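Long-range contact in putative methyltransferase (PDB 3LL7), which is a putative methyltransferase, probably transferring a methyl group to a substrate that has not been identified: residues T287-L301 with Y326-F340. Sequence-based numbering, arbitrary orientation. Where two conformers were deposited one is given.
Sequences TDSIDKYVYEPHTAL and YTSEAYESAFPGRTF
Y293 O has two donors, T327 OG1 at 2.7 Å and S328 N at 3.1 Å, reaching it from opposite faces of its carbonyl plane. T327 OG1 lies anti to its backbone N (chi1 -168°), where it also accepts D291 N at 2.9 Å. Strand 293-297 pairs antiparallel with 326-328 on one edge and 337-340 on the other. Toward 326-328, Y295 N and O bond to Y326, and Y293 N donates to S328 O. Toward 337-340, V294 exchanges two bonds with F340, and E296 two with R338. K292 N donates to E329 OE1 from above the carboxylate plane. The Y295 hydroxyl accepts E332 N at 2.9 Å, tying down the loop after 326-328. Y295 CB sits over the F335 ring, 3.5 Å from its centroid. In the salt bridge, E296 OE1 takes R338 NH2 at 2.7 Å on its syn lone pair; R338 NE adds a weak bond. E296 OE2 pairs with R368. H298 N donates to P336 O; P336 centres an inverse gamma turn. Strands 293-297 and 323-328 fall in the ferredoxin-like region; 337-347 joins their sheet. Helix 307-314 packs on Y326 and F335, Y326 OH bonds to F307 O, and strand 317-320 continues the sheet beyond 323-328.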
loop_
_atom_site.group_PDB
_atom_site.type_symbol
_atom_site.label_atom_id
_atom_site.label_comp_id
_atom_site.label_asym_id
_atom_site.label_seq_id
_atom_site.Cartn_x
_atom_site.Cartn_y
_atom_site.Cartn_z
ATOM N N THR A 287 29.228 12.683 -3.856
ATOM C CA THR A 287 30.489 12.380 -3.216
ATOM C C THR A 287 31.242 11.214 -3.867
ATOM O O THR A 287 30.643 10.193 -4.227
ATOM C CB THR A 287 30.301 12.173 -1.689
ATOM O OG1 THR A 287 31.591 11.988 -1.093
ATOM C CG2 THR A 287 29.379 10.951 -1.359
ATOM N N ASP A 288 32.546 11.405 -4.032
ATOM C CA ASP A 288 33.422 10.372 -4.527
ATOM C C ASP A 288 33.807 9.430 -3.409
ATOM O O ASP A 288 34.300 8.315 -3.662
ATOM C CB ASP A 288 34.699 10.986 -5.098
ATOM C CG ASP A 288 34.485 11.627 -6.440
ATOM O OD1 ASP A 288 33.472 11.313 -7.072
ATOM O OD2 ASP A 288 35.333 12.442 -6.875
ATOM N N SER A 289 33.594 9.885 -2.170
ATOM C CA SER A 289 34.083 9.167 -0.996
ATOM C C SER A 289 32.965 8.905 0.012
ATOM O O SER A 289 31.962 9.638 0.079
ATOM C CB SER A 289 35.242 9.930 -0.332
ATOM O OG SER A 289 34.791 11.210 0.073
ATOM N N ILE A 290 33.145 7.838 0.783
ATOM C CA ILE A 290 32.133 7.409 1.737
ATOM C C ILE A 290 32.435 8.008 3.090
ATOM O O ILE A 290 33.599 8.202 3.441
ATOM C CB ILE A 290 32.039 5.828 1.783
ATOM C CG1 ILE A 290 30.662 5.334 2.284
ATOM C CG2 ILE A 290 33.156 5.227 2.608
ATOM C CD1 ILE A 290 29.468 5.686 1.339
ATOM N N ASP A 291 31.390 8.298 3.854
ATOM C CA ASP A 291 31.548 8.798 5.207
ATOM C C ASP A 291 31.134 7.707 6.216
ATOM O O ASP A 291 30.810 6.566 5.845
ATOM C CB ASP A 291 30.734 10.102 5.426
ATOM C CG ASP A 291 31.377 11.338 4.812
ATOM O OD1 ASP A 291 32.602 11.489 4.899
ATOM O OD2 ASP A 291 30.630 12.222 4.296
ATOM N N LYS A 292 31.125 8.072 7.484
ATOM C CA LYS A 292 30.923 7.125 8.578
ATOM C C LYS A 292 29.552 6.487 8.558
ATOM O O LYS A 292 29.413 5.306 8.840
ATOM C CB LYS A 292 31.051 7.868 9.916
ATOM C CG LYS A 292 30.983 6.950 11.133
ATOM C CD LYS A 292 31.280 7.705 12.445
ATOM C CE LYS A 292 31.195 6.746 13.613
ATOM N NZ LYS A 292 30.722 7.479 14.828
ATOM N N TYR A 293 28.529 7.301 8.322
ATOM C CA TYR A 293 27.145 6.796 8.280
ATOM C C TYR A 293 26.621 6.653 6.861
ATOM O O TYR A 293 26.906 7.476 5.969
ATOM C CB TYR A 293 26.234 7.706 9.152
ATOM C CG TYR A 293 26.644 7.654 10.614
ATOM C CD1 TYR A 293 26.281 6.573 11.407
ATOM C CD2 TYR A 293 27.416 8.684 11.202
ATOM C CE1 TYR A 293 26.675 6.497 12.763
ATOM C CE2 TYR A 293 27.812 8.616 12.570
ATOM C CZ TYR A 293 27.423 7.528 13.327
ATOM O OH TYR A 293 27.796 7.429 14.660
ATOM N N VAL A 294 25.883 5.564 6.646
ATOM C CA VAL A 294 25.284 5.285 5.359
ATOM C C VAL A 294 23.776 5.115 5.506
ATOM O O VAL A 294 23.314 4.434 6.416
ATOM C CB VAL A 294 25.969 4.059 4.669
ATOM C CG1 VAL A 294 25.310 3.747 3.356
ATOM C CG2 VAL A 294 27.437 4.389 4.424
ATOM N N TYR A 295 23.029 5.747 4.600
ATOM C CA TYR A 295 21.566 5.819 4.715
ATOM C C TYR A 295 20.869 5.305 3.472
ATOM O O TYR A 295 21.174 5.738 2.357
ATOM C CB TYR A 295 21.142 7.264 4.884
ATOM C CG TYR A 295 21.786 7.938 6.088
ATOM C CD1 TYR A 295 21.182 7.899 7.327
ATOM C CD2 TYR A 295 23.032 8.609 5.962
ATOM C CE1 TYR A 295 21.785 8.543 8.442
ATOM C CE2 TYR A 295 23.632 9.227 7.032
ATOM C CZ TYR A 295 23.002 9.217 8.273
ATOM O OH TYR A 295 23.606 9.840 9.345
ATOM N N GLU A 296 19.930 4.383 3.683
ATOM C CA GLU A 296 19.160 3.804 2.544
ATOM C C GLU A 296 17.676 4.157 2.682
ATOM O O GLU A 296 17.027 3.697 3.626
ATOM C CB GLU A 296 19.287 2.261 2.492
ATOM C CG GLU A 296 18.673 1.659 1.206
ATOM C CD GLU A 296 18.754 0.121 1.157
ATOM O OE1 GLU A 296 18.920 -0.522 2.207
ATOM O OE2 GLU A 296 18.653 -0.446 0.047
ATOM N N PRO A 297 17.132 4.933 1.733
ATOM C CA PRO A 297 15.737 5.422 1.870
ATOM C C PRO A 297 14.729 4.286 1.653
ATOM O O PRO A 297 14.990 3.337 0.864
ATOM C CB PRO A 297 15.608 6.467 0.745
ATOM C CG PRO A 297 16.560 5.997 -0.282
ATOM C CD PRO A 297 17.781 5.491 0.543
ATOM N N HIS A 298 13.589 4.399 2.337
ATOM C CA HIS A 298 12.519 3.394 2.206
ATOM C C HIS A 298 11.815 3.462 0.850
ATOM O O HIS A 298 12.021 4.397 0.063
ATOM C CB HIS A 298 11.555 3.426 3.387
ATOM C CG HIS A 298 10.831 4.726 3.576
ATOM N ND1 HIS A 298 9.980 5.263 2.630
ATOM C CD2 HIS A 298 10.775 5.555 4.644
ATOM C CE1 HIS A 298 9.453 6.383 3.102
ATOM N NE2 HIS A 298 9.918 6.578 4.322
ATOM N N THR A 299 10.986 2.469 0.566
ATOM C CA THR A 299 10.403 2.327 -0.768
ATOM C C THR A 299 9.452 3.449 -1.162
ATOM O O THR A 299 9.320 3.759 -2.356
ATOM C CB THR A 299 9.682 0.963 -0.938
ATOM O OG1 THR A 299 8.647 0.805 0.035
ATOM C CG2 THR A 299 10.724 -0.191 -0.799
ATOM N N ALA A 300 8.794 4.048 -0.180
ATOM C CA ALA A 300 7.849 5.135 -0.480
ATOM C C ALA A 300 8.622 6.379 -0.918
ATOM O O ALA A 300 8.188 7.088 -1.851
ATOM C CB ALA A 300 6.946 5.440 0.730
ATOM N N LEU A 301 9.749 6.655 -0.267
ATOM C CA LEU A 301 10.600 7.770 -0.711
ATOM C C LEU A 301 11.088 7.590 -2.146
ATOM O O LEU A 301 11.065 8.512 -2.937
ATOM C CB LEU A 301 11.804 7.973 0.189
ATOM C CG LEU A 301 11.450 8.868 1.375
ATOM C CD1 LEU A 301 12.537 8.784 2.372
ATOM C CD2 LEU A 301 11.240 10.355 0.935
ATOM N N TYR A 326 22.819 7.591 0.693
ATOM C CA TYR A 326 23.359 8.821 1.262
ATOM C C TYR A 326 24.432 8.493 2.266
ATOM O O TYR A 326 24.467 7.375 2.804
ATOM C CB TYR A 326 22.249 9.634 1.942
ATOM C CG TYR A 326 21.080 9.839 1.035
ATOM C CD1 TYR A 326 21.026 10.929 0.148
ATOM C CD2 TYR A 326 20.045 8.914 1.026
ATOM C CE1 TYR A 326 19.922 11.104 -0.709
ATOM C CE2 TYR A 326 18.947 9.067 0.177
ATOM C CZ TYR A 326 18.897 10.147 -0.683
ATOM O OH TYR A 326 17.811 10.294 -1.510
ATOM N N THR A 327 25.254 9.500 2.579
ATOM C CA THR A 327 26.294 9.326 3.577
ATOM C C THR A 327 26.558 10.651 4.322
ATOM O O THR A 327 26.310 11.734 3.784
ATOM C CB THR A 327 27.601 8.761 2.941
ATOM O OG1 THR A 327 28.482 8.338 3.983
ATOM C CG2 THR A 327 28.307 9.808 2.079
ATOM N N SER A 328 27.062 10.553 5.540
ATOM C CA SER A 328 27.432 11.752 6.308
ATOM C C SER A 328 28.353 11.357 7.432
ATOM O O SER A 328 28.366 10.202 7.858
ATOM C CB SER A 328 26.174 12.430 6.876
ATOM O OG SER A 328 25.649 11.651 7.949
ATOM N N GLU A 329 29.136 12.318 7.916
ATOM C CA GLU A 329 30.047 12.067 8.993
ATOM C C GLU A 329 29.306 12.089 10.336
ATOM O O GLU A 329 29.644 11.347 11.255
ATOM C CB GLU A 329 31.203 13.088 8.933
ATOM C CG GLU A 329 32.495 12.699 9.674
ATOM C CD GLU A 329 33.064 11.287 9.397
ATOM O OE1 GLU A 329 32.760 10.614 8.359
ATOM O OE2 GLU A 329 33.875 10.856 10.254
ATOM N N ALA A 330 28.267 12.902 10.428
ATOM C CA ALA A 330 27.484 12.982 11.659
ATOM C C ALA A 330 26.237 12.104 11.589
ATOM O O ALA A 330 25.666 11.898 10.540
ATOM C CB ALA A 330 27.108 14.447 11.969
ATOM N N TYR A 331 25.847 11.572 12.739
ATOM C CA TYR A 331 24.689 10.699 12.842
ATOM C C TYR A 331 23.376 11.476 12.708
ATOM O O TYR A 331 23.112 12.415 13.467
ATOM C CB TYR A 331 24.772 9.924 14.173
ATOM C CG TYR A 331 23.638 8.947 14.418
ATOM C CD1 TYR A 331 23.419 7.863 13.560
ATOM C CD2 TYR A 331 22.795 9.098 15.522
ATOM C CE1 TYR A 331 22.381 6.967 13.784
ATOM C CE2 TYR A 331 21.758 8.205 15.760
ATOM C CZ TYR A 331 21.556 7.143 14.884
ATOM O OH TYR A 331 20.524 6.262 15.114
ATOM N N GLU A 332 22.599 11.090 11.714
ATOM C CA GLU A 332 21.233 11.522 11.607
ATOM C C GLU A 332 20.445 10.434 12.320
ATOM O O GLU A 332 20.504 9.268 11.922
ATOM C CB GLU A 332 20.835 11.616 10.147
ATOM C CG GLU A 332 19.440 12.132 9.944
ATOM C CD GLU A 332 19.097 13.195 10.974
ATOM O OE1 GLU A 332 18.117 13.017 11.734
ATOM O OE2 GLU A 332 19.832 14.198 11.033
ATOM N N SER A 333 19.721 10.800 13.376
ATOM C CA SER A 333 19.043 9.804 14.200
ATOM C C SER A 333 17.646 9.427 13.734
ATOM O O SER A 333 17.079 8.448 14.206
ATOM C CB SER A 333 19.012 10.244 15.677
ATOM O OG SER A 333 18.432 11.519 15.821
ATOM N N ALA A 334 17.075 10.193 12.818
ATOM C CA ALA A 334 15.684 9.957 12.468
ATOM C C ALA A 334 15.531 9.650 11.003
ATOM O O ALA A 334 14.512 9.971 10.417
ATOM C CB ALA A 334 14.819 11.170 12.854
ATOM N N PHE A 335 16.541 9.017 10.406
ATOM C CA PHE A 335 16.499 8.816 8.973
ATOM C C PHE A 335 15.351 7.898 8.549
ATOM O O PHE A 335 15.155 6.833 9.145
ATOM C CB PHE A 335 17.832 8.288 8.412
ATOM C CG PHE A 335 17.810 8.122 6.930
ATOM C CD1 PHE A 335 18.141 9.185 6.089
ATOM C CD2 PHE A 335 17.405 6.920 6.367
ATOM C CE1 PHE A 335 18.076 9.051 4.705
ATOM C CE2 PHE A 335 17.343 6.770 4.986
ATOM C CZ PHE A 335 17.674 7.831 4.153
ATOM N N PRO A 336 14.597 8.324 7.517
ATOM C CA PRO A 336 13.496 7.637 6.811
ATOM C C PRO A 336 13.975 6.506 5.905
ATOM O O PRO A 336 13.965 6.617 4.681
ATOM C CB PRO A 336 12.938 8.724 5.912
ATOM C CG PRO A 336 14.133 9.583 5.614
ATOM C CD PRO A 336 14.867 9.649 6.919
ATOM N N GLY A 337 14.354 5.427 6.541
ATOM C CA GLY A 337 14.824 4.216 5.890
ATOM C C GLY A 337 15.752 3.543 6.856
ATOM O O GLY A 337 15.474 3.502 8.061
ATOM N N ARG A 338 16.835 2.977 6.346
ATOM C CA ARG A 338 17.745 2.226 7.204
ATOM C C ARG A 338 19.006 3.054 7.366
ATOM O O ARG A 338 19.421 3.718 6.432
ATOM C CB ARG A 338 18.101 0.891 6.544
ATOM C CG ARG A 338 16.902 -0.011 6.492
ATOM C CD ARG A 338 17.273 -1.392 6.262
ATOM N NE ARG A 338 17.726 -1.626 4.911
ATOM C CZ ARG A 338 18.204 -2.800 4.520
ATOM N NH1 ARG A 338 18.269 -3.803 5.398
ATOM N NH2 ARG A 338 18.613 -2.984 3.268
ATOM N N THR A 339 19.590 3.023 8.551
ATOM C CA THR A 339 20.859 3.697 8.800
ATOM C C THR A 339 21.930 2.678 9.209
ATOM O O THR A 339 21.689 1.793 10.032
ATOM C CB THR A 339 20.736 4.752 9.934
ATOM O OG1 THR A 339 19.653 5.636 9.623
ATOM C CG2 THR A 339 22.042 5.552 10.049
ATOM N N PHE A 340 23.113 2.850 8.636
ATOM C CA PHE A 340 24.227 1.926 8.820
ATOM C C PHE A 340 25.480 2.687 9.231
ATOM O O PHE A 340 25.646 3.870 8.916
ATOM C CB PHE A 340 24.577 1.192 7.521
ATOM C CG PHE A 340 23.439 0.406 6.902
ATOM C CD1 PHE A 340 23.255 -0.942 7.214
ATOM C CD2 PHE A 340 22.601 1.001 5.948
ATOM C CE1 PHE A 340 22.230 -1.703 6.604
ATOM C CE2 PHE A 340 21.581 0.260 5.311
ATOM C CZ PHE A 340 21.377 -1.088 5.641
HETATM O O HOH W 1 29.133 14.891 5.900
#